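Local coordinates for protein O-ureido-L-serine synthase (Streptomyces lavendulae, PDB 3X44) that catalyses the pyridoxal-phosphate-dependent addition of hydroxyurea to O-acetyl-L-serine, making O-ureido-L-serine for the antibiotic D-cycloserine, and also makes cysteine from sulfide, at residues Ile66-Ser71 and Phe138-Phe143; Thr250-Ala255 and Thr300-Gly305; Ile264-Thr269 and Ala288-Thr293. The protein carries 1 engineered substitution. All blocks are in the same frame, centred on the assembly; numbering follows the deposited sequence.

From the N terminus, interaction 1 comes first: it closes the loop from Ile66 to Phe143 by joining strand 65-70 to the short strand 138-139 in the four-stranded parallel sheet. Only after that loop is complete does interaction 2 open, on helix 244-257, and it closes at the turn around Leu302. Interaction 3 is nested inside this second loop, setting helix 264-278 against strand 285-290 of the larger six-stranded sheet. Interactions 2 and 3 touch, with Phe301 and Leu302 packing on Ile264. Interactions 1 and 3 do not touch, but both reach the bound O-ureido-L-serine aldimine of pyridoxal phosphate (PUS), one at its amino-acid carboxylate and the other at its pyridine nitrogen.

Interaction 1. Residues Ile66-Ser71 and Phe138-Phe143; sequences IVECTS and FRARQF. With PUS ((E)-O-(carbamoylamino)-N-({3-hydroxy-2-methyl-5-[(phosphonooxy)methyl]pyridin-4-yl}methylidene)-L-serine), chain C.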
loop_
_atom_site.group_PDB
_atom_site.type_symbol
_atom_site.label_atom_id
_atom_site.label_comp_id
_atom_site.label_asym_id
_atom_site.label_seq_id
_atom_site.Cartn_x
_atom_site.Cartn_y
_atom_site.Cartn_z
ATOM N N ILE A 66 -0.267 22.287 -24.612
ATOM C CA ILE A 66 0.742 22.611 -23.612
ATOM C C ILE A 66 2.120 22.568 -24.260
ATOM O O ILE A 66 2.437 21.634 -25.003
ATOM C CB ILE A 66 0.708 21.598 -22.431
ATOM C CG1 ILE A 66 -0.625 21.703 -21.689
ATOM C CG2 ILE A 66 1.860 21.863 -21.474
ATOM C CD1 ILE A 66 -1.184 20.375 -21.240
ATOM N N VAL A 67 2.932 23.586 -23.988
ATOM C CA VAL A 67 4.277 23.651 -24.548
ATOM C C VAL A 67 5.293 23.862 -23.436
ATOM O O VAL A 67 5.055 24.636 -22.503
ATOM C CB VAL A 67 4.420 24.797 -25.583
ATOM C CG1 VAL A 67 4.331 26.152 -24.892
ATOM C CG2 VAL A 67 5.749 24.665 -26.316
ATOM N N GLU A 68 6.425 23.174 -23.543
ATOM C CA GLU A 68 7.469 23.277 -22.531
ATOM C C GLU A 68 8.856 22.929 -23.068
ATOM O O GLU A 68 9.000 22.064 -23.936
ATOM C CB GLU A 68 7.135 22.350 -21.364
ATOM C CG GLU A 68 8.204 22.309 -20.290
ATOM C CD GLU A 68 8.299 23.616 -19.539
ATOM O OE1 GLU A 68 8.765 24.612 -20.135
ATOM O OE2 GLU A 68 7.902 23.648 -18.357
ATOM N N CYS A 69 9.871 23.628 -22.571
ATOM C CA CYS A 69 11.252 23.346 -22.963
ATOM C C CYS A 69 11.696 22.322 -21.931
ATOM O O CYS A 69 11.576 22.558 -20.730
ATOM C CB CYS A 69 12.138 24.590 -22.858
ATOM S SG CYS A 69 13.895 24.187 -22.938
ATOM N N THR A 70 12.205 21.188 -22.389
ATOM C CA THR A 70 12.584 20.132 -21.463
ATOM C C THR A 70 13.889 19.440 -21.841
ATOM O O THR A 70 14.318 19.512 -22.992
ATOM C CB THR A 70 11.456 19.072 -21.424
ATOM O OG1 THR A 70 11.857 17.958 -20.628
ATOM C CG2 THR A 70 11.161 18.578 -22.839
ATOM N N SER A 71 14.517 18.785 -20.866
ATOM C CA SER A 71 15.740 18.023 -21.125
ATOM C C SER A 71 15.296 16.609 -21.500
ATOM O O SER A 71 16.124 15.729 -21.749
ATOM C CB SER A 71 16.648 17.968 -19.884
ATOM O OG SER A 71 16.007 17.351 -18.777
ATOM N N PHE A 138 -0.494 26.855 -23.666
ATOM C CA PHE A 138 -0.222 27.010 -22.238
ATOM C C PHE A 138 1.238 26.657 -21.979
ATOM O O PHE A 138 1.749 25.682 -22.530
ATOM C CB PHE A 138 -1.140 26.087 -21.427
ATOM C CG PHE A 138 -0.785 25.994 -19.966
ATOM C CD1 PHE A 138 -1.115 27.022 -19.085
ATOM C CD2 PHE A 138 -0.122 24.874 -19.469
ATOM C CE1 PHE A 138 -0.788 26.935 -17.730
ATOM C CE2 PHE A 138 0.207 24.779 -18.121
ATOM C CZ PHE A 138 -0.126 25.811 -17.250
ATOM N N ARG A 139 1.908 27.460 -21.159
ATOM C CA ARG A 139 3.305 27.219 -20.822
ATOM C C ARG A 139 3.380 26.612 -19.426
ATOM O O ARG A 139 2.856 27.179 -18.471
ATOM C CB ARG A 139 4.103 28.530 -20.837
ATOM C CG ARG A 139 4.337 29.126 -22.214
ATOM C CD ARG A 139 5.613 28.591 -22.846
ATOM N NE ARG A 139 6.794 28.866 -22.030
ATOM C CZ ARG A 139 7.481 27.935 -21.377
ATOM N NH1 ARG A 139 7.107 26.663 -21.444
ATOM N NH2 ARG A 139 8.541 28.276 -20.658
ATOM N N ALA A 140 4.026 25.458 -19.304
ATOM C CA ALA A 140 4.157 24.824 -18.002
ATOM C C ALA A 140 5.117 25.628 -17.119
ATOM O O ALA A 140 4.975 25.645 -15.900
ATOM C CB ALA A 140 4.657 23.386 -18.161
ATOM N N ARG A 141 6.076 26.306 -17.746
ATOM C CA ARG A 141 7.082 27.106 -17.029
ATOM C C ARG A 141 7.642 26.335 -15.847
ATOM O O ARG A 141 7.627 26.825 -14.721
ATOM C CB ARG A 141 6.477 28.424 -16.528
ATOM C CG ARG A 141 5.652 29.154 -17.555
ATOM C CD ARG A 141 5.568 30.643 -17.240
ATOM N NE ARG A 141 5.131 31.398 -18.414
ATOM C CZ ARG A 141 5.947 31.862 -19.358
ATOM N NH1 ARG A 141 7.256 31.658 -19.274
ATOM N NH2 ARG A 141 5.453 32.525 -20.395
ATOM N N GLN A 142 8.151 25.135 -16.107
ATOM C CA GLN A 142 8.677 24.290 -15.043
ATOM C C GLN A 142 9.753 24.909 -14.153
ATOM O O GLN A 142 9.913 24.501 -13.005
ATOM C CB GLN A 142 9.176 22.955 -15.626
ATOM C CG GLN A 142 10.368 23.042 -16.583
ATOM C CD GLN A 142 11.070 21.696 -16.737
ATOM O OE1 GLN A 142 11.125 20.908 -15.792
ATOM N NE2 GLN A 142 11.605 21.428 -17.927
ATOM N N PHE A 143 10.485 25.895 -14.659
ATOM C CA PHE A 143 11.542 26.514 -13.856
ATOM C C PHE A 143 11.055 27.621 -12.935
ATOM O O PHE A 143 11.815 28.115 -12.092
ATOM C CB PHE A 143 12.630 27.085 -14.763
ATOM C CG PHE A 143 13.327 26.053 -15.588
ATOM C CD1 PHE A 143 14.335 25.267 -15.033
ATOM C CD2 PHE A 143 12.997 25.875 -16.931
ATOM C CE1 PHE A 143 15.002 24.326 -15.802
ATOM C CE2 PHE A 143 13.660 24.935 -17.704
ATOM C CZ PHE A 143 14.665 24.159 -17.142
HETATM N N PUS C . 14.308 17.129 -15.740
HETATM C CA PUS C . 13.518 18.325 -16.241
HETATM C CB PUS C . 14.379 19.637 -16.215
HETATM O OG PUS C . 15.597 19.469 -17.073
HETATM N ND PUS C . 15.991 20.726 -17.669
HETATM C CE PUS C . 17.238 21.203 -17.458
HETATM N NZ2 PUS C . 17.967 20.757 -16.418
HETATM O OZ1 PUS C . 17.694 22.021 -18.191
HETATM C C PUS C . 13.054 18.041 -17.686
HETATM O O PUS C . 12.986 16.906 -18.070
HETATM O OT PUS C . 12.758 18.951 -18.423
HETATM C C2 PUS C . 16.781 13.716 -14.320
HETATM C C3 PUS C . 15.847 14.752 -14.798
HETATM C C4 PUS C . 15.653 15.960 -13.988
HETATM C C5 PUS C . 16.376 16.081 -12.716
HETATM C C6 PUS C . 17.278 14.989 -12.319
HETATM C C2A PUS C . 17.036 12.485 -15.143
HETATM C C4A PUS C . 14.859 17.134 -14.515
HETATM C C5A PUS C . 16.214 17.302 -11.823
HETATM N N1 PUS C . 17.443 13.881 -13.121
HETATM O O3 PUS C . 15.141 14.557 -15.929
HETATM O O1P PUS C . 13.958 19.350 -11.959
HETATM O O2P PUS C . 13.332 18.514 -9.839
HETATM O O3P PUS C . 15.508 19.416 -10.155
HETATM O O4P PUS C . 14.908 17.287 -11.156
HETATM P P PUS C . 14.429 18.649 -10.780
HETATM O O HOH W 1 10.347 26.450 -19.361
#
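Glu68 spans the gap between the segments, OE2 taking the turn at Gln142 and OE1 the side chain of Arg139. Its chain leaves the backbone with CG anti to N (chi1 176°) and then bends at chi2 (69°), which turns the carboxylate toward Ala140 and Gln142. Glu68 OE2 accepts the backbone N-H of Gln142 on its syn lone pair (OE2 to N, 2.7 Å), while the methyl of Ala140 lies against the same oxygen. Glu68 OE1 takes Cys69 N on its anti lone pair and forms a salt bridge with Arg139 NH1 at 2.9 Å. That bond is nearly straight but comes from above the carboxylate plane, the two flat groups being turned 71° against each other. A water joins Glu68 OE1 to Arg139 NH2, and Asp129 is a second carboxylate partner of Arg139, through NE. Strand 138-139 is an edge of the four-stranded parallel sheet of this fold-type II enzyme, and strand 65-70 lies between it and strand 88-94. In this pairing Val67 N donates to Phe138 O at 2.8 Å, and Arg139 NH1 adds a bond of 3.1 Å to Val67 O. On one face of the sheet the side chains of Phe138 and Ile66 run side by side, with CD2 of the ring 3.9 Å from Ile66 CG1; helix 43-56 packs on the phenylalanine. On the other face Val67 CG1 lies 3.4 Å from Arg139 CD. Beyond the strand, Gln142 NE2 divides its hydrogens between Cys69 O at 3.0 Å and the carboxylate oxygen OT of PUS at 2.8 Å. Thr70 OG1 and Ser71 N also donate to OT, while Ser71 OG donates to the ligand oxygen OG that links CB to the ureido nitrogen ND.

Interaction 2. Residues Thr250-Ala255 and Thr300-Gly305; sequences TSRRLA and TFLFDG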
loop_
_atom_site.group_PDB
_atom_site.type_symbol
_atom_site.label_atom_id
_atom_site.label_comp_id
_atom_site.label_asym_id
_atom_site.label_seq_id
_atom_site.Cartn_x
_atom_site.Cartn_y
_atom_site.Cartn_z
ATOM N N THR A 250 28.936 4.876 -11.909
ATOM C CA THR A 250 28.168 4.515 -10.727
ATOM C C THR A 250 26.803 3.944 -11.119
ATOM O O THR A 250 26.269 3.057 -10.441
ATOM C CB THR A 250 28.026 5.732 -9.797
ATOM O OG1 THR A 250 29.335 6.246 -9.507
ATOM C CG2 THR A 250 27.362 5.345 -8.501
ATOM N N SER A 251 26.247 4.435 -12.224
ATOM C CA SER A 251 24.965 3.930 -12.715
ATOM C C SER A 251 25.184 2.481 -13.166
ATOM O O SER A 251 24.338 1.608 -12.962
ATOM C CB SER A 251 24.478 4.764 -13.902
ATOM O OG SER A 251 23.566 4.028 -14.702
ATOM N N ARG A 252 26.334 2.244 -13.783
ATOM C CA ARG A 252 26.690 0.914 -14.257
ATOM C C ARG A 252 26.783 -0.027 -13.072
ATOM O O ARG A 252 26.237 -1.134 -13.100
ATOM C CB ARG A 252 28.037 0.952 -14.991
ATOM C CG ARG A 252 27.946 1.483 -16.409
ATOM C CD ARG A 252 29.273 1.373 -17.155
ATOM N NE ARG A 252 29.097 1.669 -18.573
ATOM C CZ ARG A 252 30.087 1.823 -19.447
ATOM N NH1 ARG A 252 31.351 1.709 -19.059
ATOM N NH2 ARG A 252 29.807 2.104 -20.712
ATOM N N ARG A 253 27.465 0.429 -12.024
ATOM C CA ARG A 253 27.657 -0.366 -10.813
ATOM C C ARG A 253 26.334 -0.711 -10.137
ATOM O O ARG A 253 26.161 -1.809 -9.597
ATOM C CB ARG A 253 28.559 0.390 -9.824
ATOM C CG ARG A 253 30.048 0.421 -10.211
ATOM C CD ARG A 253 30.926 0.829 -9.017
ATOM N NE ARG A 253 30.733 -0.077 -7.882
ATOM C CZ ARG A 253 31.077 0.203 -6.629
ATOM N NH1 ARG A 253 31.639 1.368 -6.332
ATOM N NH2 ARG A 253 30.845 -0.676 -5.669
ATOM N N LEU A 254 25.401 0.231 -10.162
ATOM C CA LEU A 254 24.101 0.019 -9.546
ATOM C C LEU A 254 23.368 -1.135 -10.208
ATOM O O LEU A 254 22.895 -2.050 -9.532
ATOM C CB LEU A 254 23.252 1.291 -9.648
ATOM C CG LEU A 254 23.455 2.293 -8.518
ATOM C CD1 LEU A 254 22.997 3.669 -8.964
ATOM C CD2 LEU A 254 22.676 1.829 -7.290
ATOM N N ALA A 255 23.279 -1.086 -11.533
ATOM C CA ALA A 255 22.596 -2.122 -12.292
ATOM C C ALA A 255 23.270 -3.491 -12.177
ATOM O O ALA A 255 22.596 -4.506 -12.034
ATOM C CB ALA A 255 22.496 -1.709 -13.752
ATOM N N THR A 300 23.206 6.419 -25.058
ATOM C CA THR A 300 24.123 7.387 -24.471
ATOM C C THR A 300 25.450 6.746 -24.086
ATOM O O THR A 300 25.626 5.535 -24.222
ATOM C CB THR A 300 23.501 8.029 -23.232
ATOM O OG1 THR A 300 23.465 7.071 -22.166
ATOM C CG2 THR A 300 22.072 8.500 -23.544
ATOM N N PHE A 301 26.379 7.554 -23.588
ATOM C CA PHE A 301 27.683 7.032 -23.217
ATOM C C PHE A 301 27.612 6.044 -22.065
ATOM O O PHE A 301 28.623 5.475 -21.656
ATOM C CB PHE A 301 28.658 8.179 -22.916
ATOM C CG PHE A 301 28.473 8.826 -21.574
ATOM C CD1 PHE A 301 29.579 9.079 -20.764
ATOM C CD2 PHE A 301 27.222 9.250 -21.147
ATOM C CE1 PHE A 301 29.441 9.755 -19.549
ATOM C CE2 PHE A 301 27.071 9.926 -19.936
ATOM C CZ PHE A 301 28.186 10.180 -19.134
ATOM N N LEU A 302 26.403 5.829 -21.555
ATOM C CA LEU A 302 26.214 4.882 -20.473
ATOM C C LEU A 302 26.524 3.494 -21.023
ATOM O O LEU A 302 26.923 2.584 -20.288
ATOM C CB LEU A 302 24.768 4.928 -19.976
ATOM C CG LEU A 302 24.386 3.806 -19.016
ATOM C CD1 LEU A 302 25.223 3.924 -17.742
ATOM C CD2 LEU A 302 22.900 3.891 -18.700
ATOM N N PHE A 303 26.345 3.348 -22.331
ATOM C CA PHE A 303 26.584 2.081 -22.995
ATOM C C PHE A 303 27.786 2.088 -23.941
ATOM O O PHE A 303 27.877 1.257 -24.849
ATOM C CB PHE A 303 25.316 1.650 -23.736
ATOM C CG PHE A 303 24.266 1.065 -22.830
ATOM C CD1 PHE A 303 23.437 1.893 -22.077
ATOM C CD2 PHE A 303 24.114 -0.318 -22.722
ATOM C CE1 PHE A 303 22.472 1.358 -21.229
ATOM C CE2 PHE A 303 23.155 -0.866 -21.880
ATOM C CZ PHE A 303 22.330 -0.029 -21.128
ATOM N N ASP A 304 28.708 3.024 -23.726
ATOM C CA ASP A 304 29.915 3.094 -24.547
ATOM C C ASP A 304 30.700 1.808 -24.274
ATOM O O ASP A 304 30.932 1.453 -23.119
ATOM C CB ASP A 304 30.771 4.302 -24.152
ATOM C CG ASP A 304 30.383 5.576 -24.898
ATOM O OD1 ASP A 304 29.643 5.496 -25.906
ATOM O OD2 ASP A 304 30.823 6.664 -24.465
ATOM N N GLY A 305 31.091 1.108 -25.331
ATOM C CA GLY A 305 31.845 -0.123 -25.164
ATOM C C GLY A 305 31.011 -1.366 -24.910
ATOM O O GLY A 305 31.560 -2.460 -24.753
#
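The helical backbone of Thr250-Ala255 passes the short 3-10 turn at Phe301-Leu302 with Arg252 and Leu302 closest, their CA atoms 7.4 Å apart. Arg252 does most of the work. Its chain is extended from CG to NE and slides past Leu302 in the opposite direction, delivering the guanidinium side-on to the loop backbone. Arg252 NE (2.9 Å) and Arg252 NH2 (3.0 Å) both donate to Leu302 O, which lies near the guanidinium plane; the two nitrogens approach from one face of the carbonyl plane, NH2 well above it. Arg252 NH2 also reaches Asp304 O at 2.7 Å, this time in the carbonyl plane and on a lone pair, although the oxygen is tilted 24° out of the guanidinium plane. In this way helix 244-257 holds the segment that follows strand 285-290 on its way to helix 312-319. Alongside the arginine chain, Leu302 CD1 packs 3.9 Å from Arg252 CG and 3.5 Å from Ser251 OG, whose polar need is met by Ala262 O. Phe303 packs on Lys103 of a neighbouring subunit, and Phe301 O accepts a hydrogen bond from Arg248.

Interaction 3. Residues Ile264-Thr269 and Ala288-Thr293; sequences ISAGAT and AMLPDT. With PUS ((E)-O-(carbamoylamino)-N-({3-hydroxy-2-methyl-5-[(phosphonooxy)methyl]pyridin-4-yl}methylidene)-L-serine), chain C.
Ser265 and Thr269 both hold OG or OG1 between their backbone N and carbonyl carbon (chi1 72° and 60°), which turns one hydroxyl to Pro291 and the cofactor ring and the other to Met289. Thr269 OG1 lies 2.6 Å from Met289 O and 2.9 Å from Ala266 O, two carbonyls within reach of its single proton. Ala288 CB packs beside this hydroxyl. Between the two hydroxyls Ala266 presses its methyl on the backbone, CB lying 3.8 Å from Leu290 CA and also against Leu290 CB. The axes of helix 264-269 and strand 288-290 run almost antiparallel (170°) with a closest approach of 7.0 Å: a helix leading into the next strand and packed on it, in the larger alpha/beta domain, where strand 285-290 lies between strands 28-33 and 171-174. The N terminus of the helix and the C-terminal end of the strand thus meet at the pyridine ring. Ser265 OG donates to N1 of PUS at 2.7 Å, the serine contact expected of a cysteine synthase relative, and Pro291 CG packs 3.2 Å from the same oxygen. Pro291 CB approaches N1 of PUS as well, at 3.1 Å. A water bridges Ser265 OG and Asp292 OD1, donating to both and weakly accepting from Ala266 N. The other carboxylate oxygen, Asp292 OD2, lies 3.3 Å from the ring methyl C2A of PUS and is held by Tyr297 and by Asn73, which itself binds pyridoxal phosphate.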
loop_
_atom_site.group_PDB
_atom_site.type_symbol
_atom_site.label_atom_id
_atom_site.label_comp_id
_atom_site.label_asym_id
_atom_site.label_seq_id
_atom_site.Cartn_x
_atom_site.Cartn_y
_atom_site.Cartn_z
ATOM N N ILE A 264 21.788 8.646 -15.615
ATOM C CA ILE A 264 23.050 9.275 -15.251
ATOM C C ILE A 264 22.952 10.089 -13.978
ATOM O O ILE A 264 23.760 9.917 -13.070
ATOM C CB ILE A 264 23.571 10.194 -16.365
ATOM C CG1 ILE A 264 23.245 9.599 -17.733
ATOM C CG2 ILE A 264 25.068 10.384 -16.215
ATOM C CD1 ILE A 264 24.039 8.336 -18.063
ATOM N N SER A 265 21.960 10.973 -13.906
ATOM C CA SER A 265 21.787 11.792 -12.715
ATOM C C SER A 265 21.636 10.885 -11.505
ATOM O O SER A 265 22.016 11.252 -10.395
ATOM C CB SER A 265 20.560 12.704 -12.848
ATOM O OG SER A 265 19.355 11.973 -12.766
ATOM N N ALA A 266 21.087 9.698 -11.729
ATOM C CA ALA A 266 20.905 8.741 -10.649
ATOM C C ALA A 266 22.277 8.255 -10.188
ATOM O O ALA A 266 22.555 8.189 -8.985
ATOM C CB ALA A 266 20.054 7.568 -11.119
ATOM N N GLY A 267 23.134 7.921 -11.143
ATOM C CA GLY A 267 24.464 7.471 -10.786
ATOM C C GLY A 267 25.228 8.582 -10.087
ATOM O O GLY A 267 26.088 8.328 -9.240
ATOM N N ALA A 268 24.905 9.824 -10.437
ATOM C CA ALA A 268 25.577 10.976 -9.843
ATOM C C ALA A 268 25.286 11.085 -8.352
ATOM O O ALA A 268 26.209 11.151 -7.543
ATOM C CB ALA A 268 25.152 12.264 -10.561
ATOM N N THR A 269 24.002 11.099 -7.992
ATOM C CA THR A 269 23.594 11.213 -6.592
ATOM C C THR A 269 24.168 10.078 -5.745
ATOM O O THR A 269 24.693 10.311 -4.658
ATOM C CB THR A 269 22.055 11.227 -6.446
ATOM O OG1 THR A 269 21.511 10.018 -6.984
ATOM C CG2 THR A 269 21.460 12.415 -7.191
ATOM N N ALA A 288 19.622 8.777 -1.396
ATOM C CA ALA A 288 19.916 9.346 -2.706
ATOM C C ALA A 288 18.742 9.194 -3.673
ATOM O O ALA A 288 18.103 8.138 -3.732
ATOM C CB ALA A 288 21.156 8.672 -3.300
ATOM N N MET A 289 18.469 10.255 -4.429
ATOM C CA MET A 289 17.387 10.242 -5.406
ATOM C C MET A 289 17.847 9.633 -6.728
ATOM O O MET A 289 18.925 9.949 -7.218
ATOM C CB MET A 289 16.897 11.666 -5.684
ATOM C CG MET A 289 16.300 12.381 -4.494
ATOM S SD MET A 289 14.717 11.666 -4.025
ATOM C CE MET A 289 13.726 12.017 -5.485
ATOM N N LEU A 290 17.025 8.750 -7.290
ATOM C CA LEU A 290 17.302 8.130 -8.583
ATOM C C LEU A 290 16.113 8.613 -9.423
ATOM O O LEU A 290 15.034 8.010 -9.417
ATOM C CB LEU A 290 17.300 6.599 -8.481
ATOM C CG LEU A 290 18.086 5.914 -7.351
ATOM C CD1 LEU A 290 18.149 4.423 -7.651
ATOM C CD2 LEU A 290 19.491 6.500 -7.214
ATOM N N PRO A 291 16.297 9.731 -10.134
ATOM C CA PRO A 291 15.275 10.357 -10.982
ATOM C C PRO A 291 14.585 9.549 -12.069
ATOM O O PRO A 291 13.386 9.721 -12.287
ATOM C CB PRO A 291 15.985 11.589 -11.541
ATOM C CG PRO A 291 17.053 11.895 -10.499
ATOM C CD PRO A 291 17.545 10.518 -10.135
ATOM N N ASP A 292 15.312 8.674 -12.752
ATOM C CA ASP A 292 14.679 7.914 -13.817
ATOM C C ASP A 292 15.293 6.552 -14.109
ATOM O O ASP A 292 16.294 6.155 -13.506
ATOM C CB ASP A 292 14.641 8.753 -15.104
ATOM C CG ASP A 292 16.028 9.025 -15.683
ATOM O OD1 ASP A 292 17.037 8.528 -15.130
ATOM O OD2 ASP A 292 16.098 9.745 -16.706
ATOM N N THR A 293 14.661 5.843 -15.039
ATOM C CA THR A 293 15.104 4.518 -15.452
ATOM C C THR A 293 16.292 4.670 -16.383
ATOM O O THR A 293 16.422 5.679 -17.077
ATOM C CB THR A 293 13.985 3.781 -16.220
ATOM O OG1 THR A 293 14.517 2.607 -16.842
ATOM C CG2 THR A 293 13.395 4.689 -17.294
HETATM N N PUS C . 14.308 17.129 -15.740
HETATM C CA PUS C . 13.518 18.325 -16.241
HETATM C CB PUS C . 14.379 19.637 -16.215
HETATM O OG PUS C . 15.597 19.469 -17.073
HETATM N ND PUS C . 15.991 20.726 -17.669
HETATM C CE PUS C . 17.238 21.203 -17.458
HETATM N NZ2 PUS C . 17.967 20.757 -16.418
HETATM O OZ1 PUS C . 17.694 22.021 -18.191
HETATM C C PUS C . 13.054 18.041 -17.686
HETATM O O PUS C . 12.986 16.906 -18.070
HETATM O OT PUS C . 12.758 18.951 -18.423
HETATM C C2 PUS C . 16.781 13.716 -14.320
HETATM C C3 PUS C . 15.847 14.752 -14.798
HETATM C C4 PUS C . 15.653 15.960 -13.988
HETATM C C5 PUS C . 16.376 16.081 -12.716
HETATM C C6 PUS C . 17.278 14.989 -12.319
HETATM C C2A PUS C . 17.036 12.485 -15.143
HETATM C C4A PUS C . 14.859 17.134 -14.515
HETATM C C5A PUS C . 16.214 17.302 -11.823
HETATM N N1 PUS C . 17.443 13.881 -13.121
HETATM O O3 PUS C . 15.141 14.557 -15.929
HETATM O O1P PUS C . 13.958 19.350 -11.959
HETATM O O2P PUS C . 13.332 18.514 -9.839
HETATM O O3P PUS C . 15.508 19.416 -10.155
HETATM O O4P PUS C . 14.908 17.287 -11.156
HETATM P P PUS C . 14.429 18.649 -10.780
HETATM O O HOH W 2 18.837 9.583 -13.417
#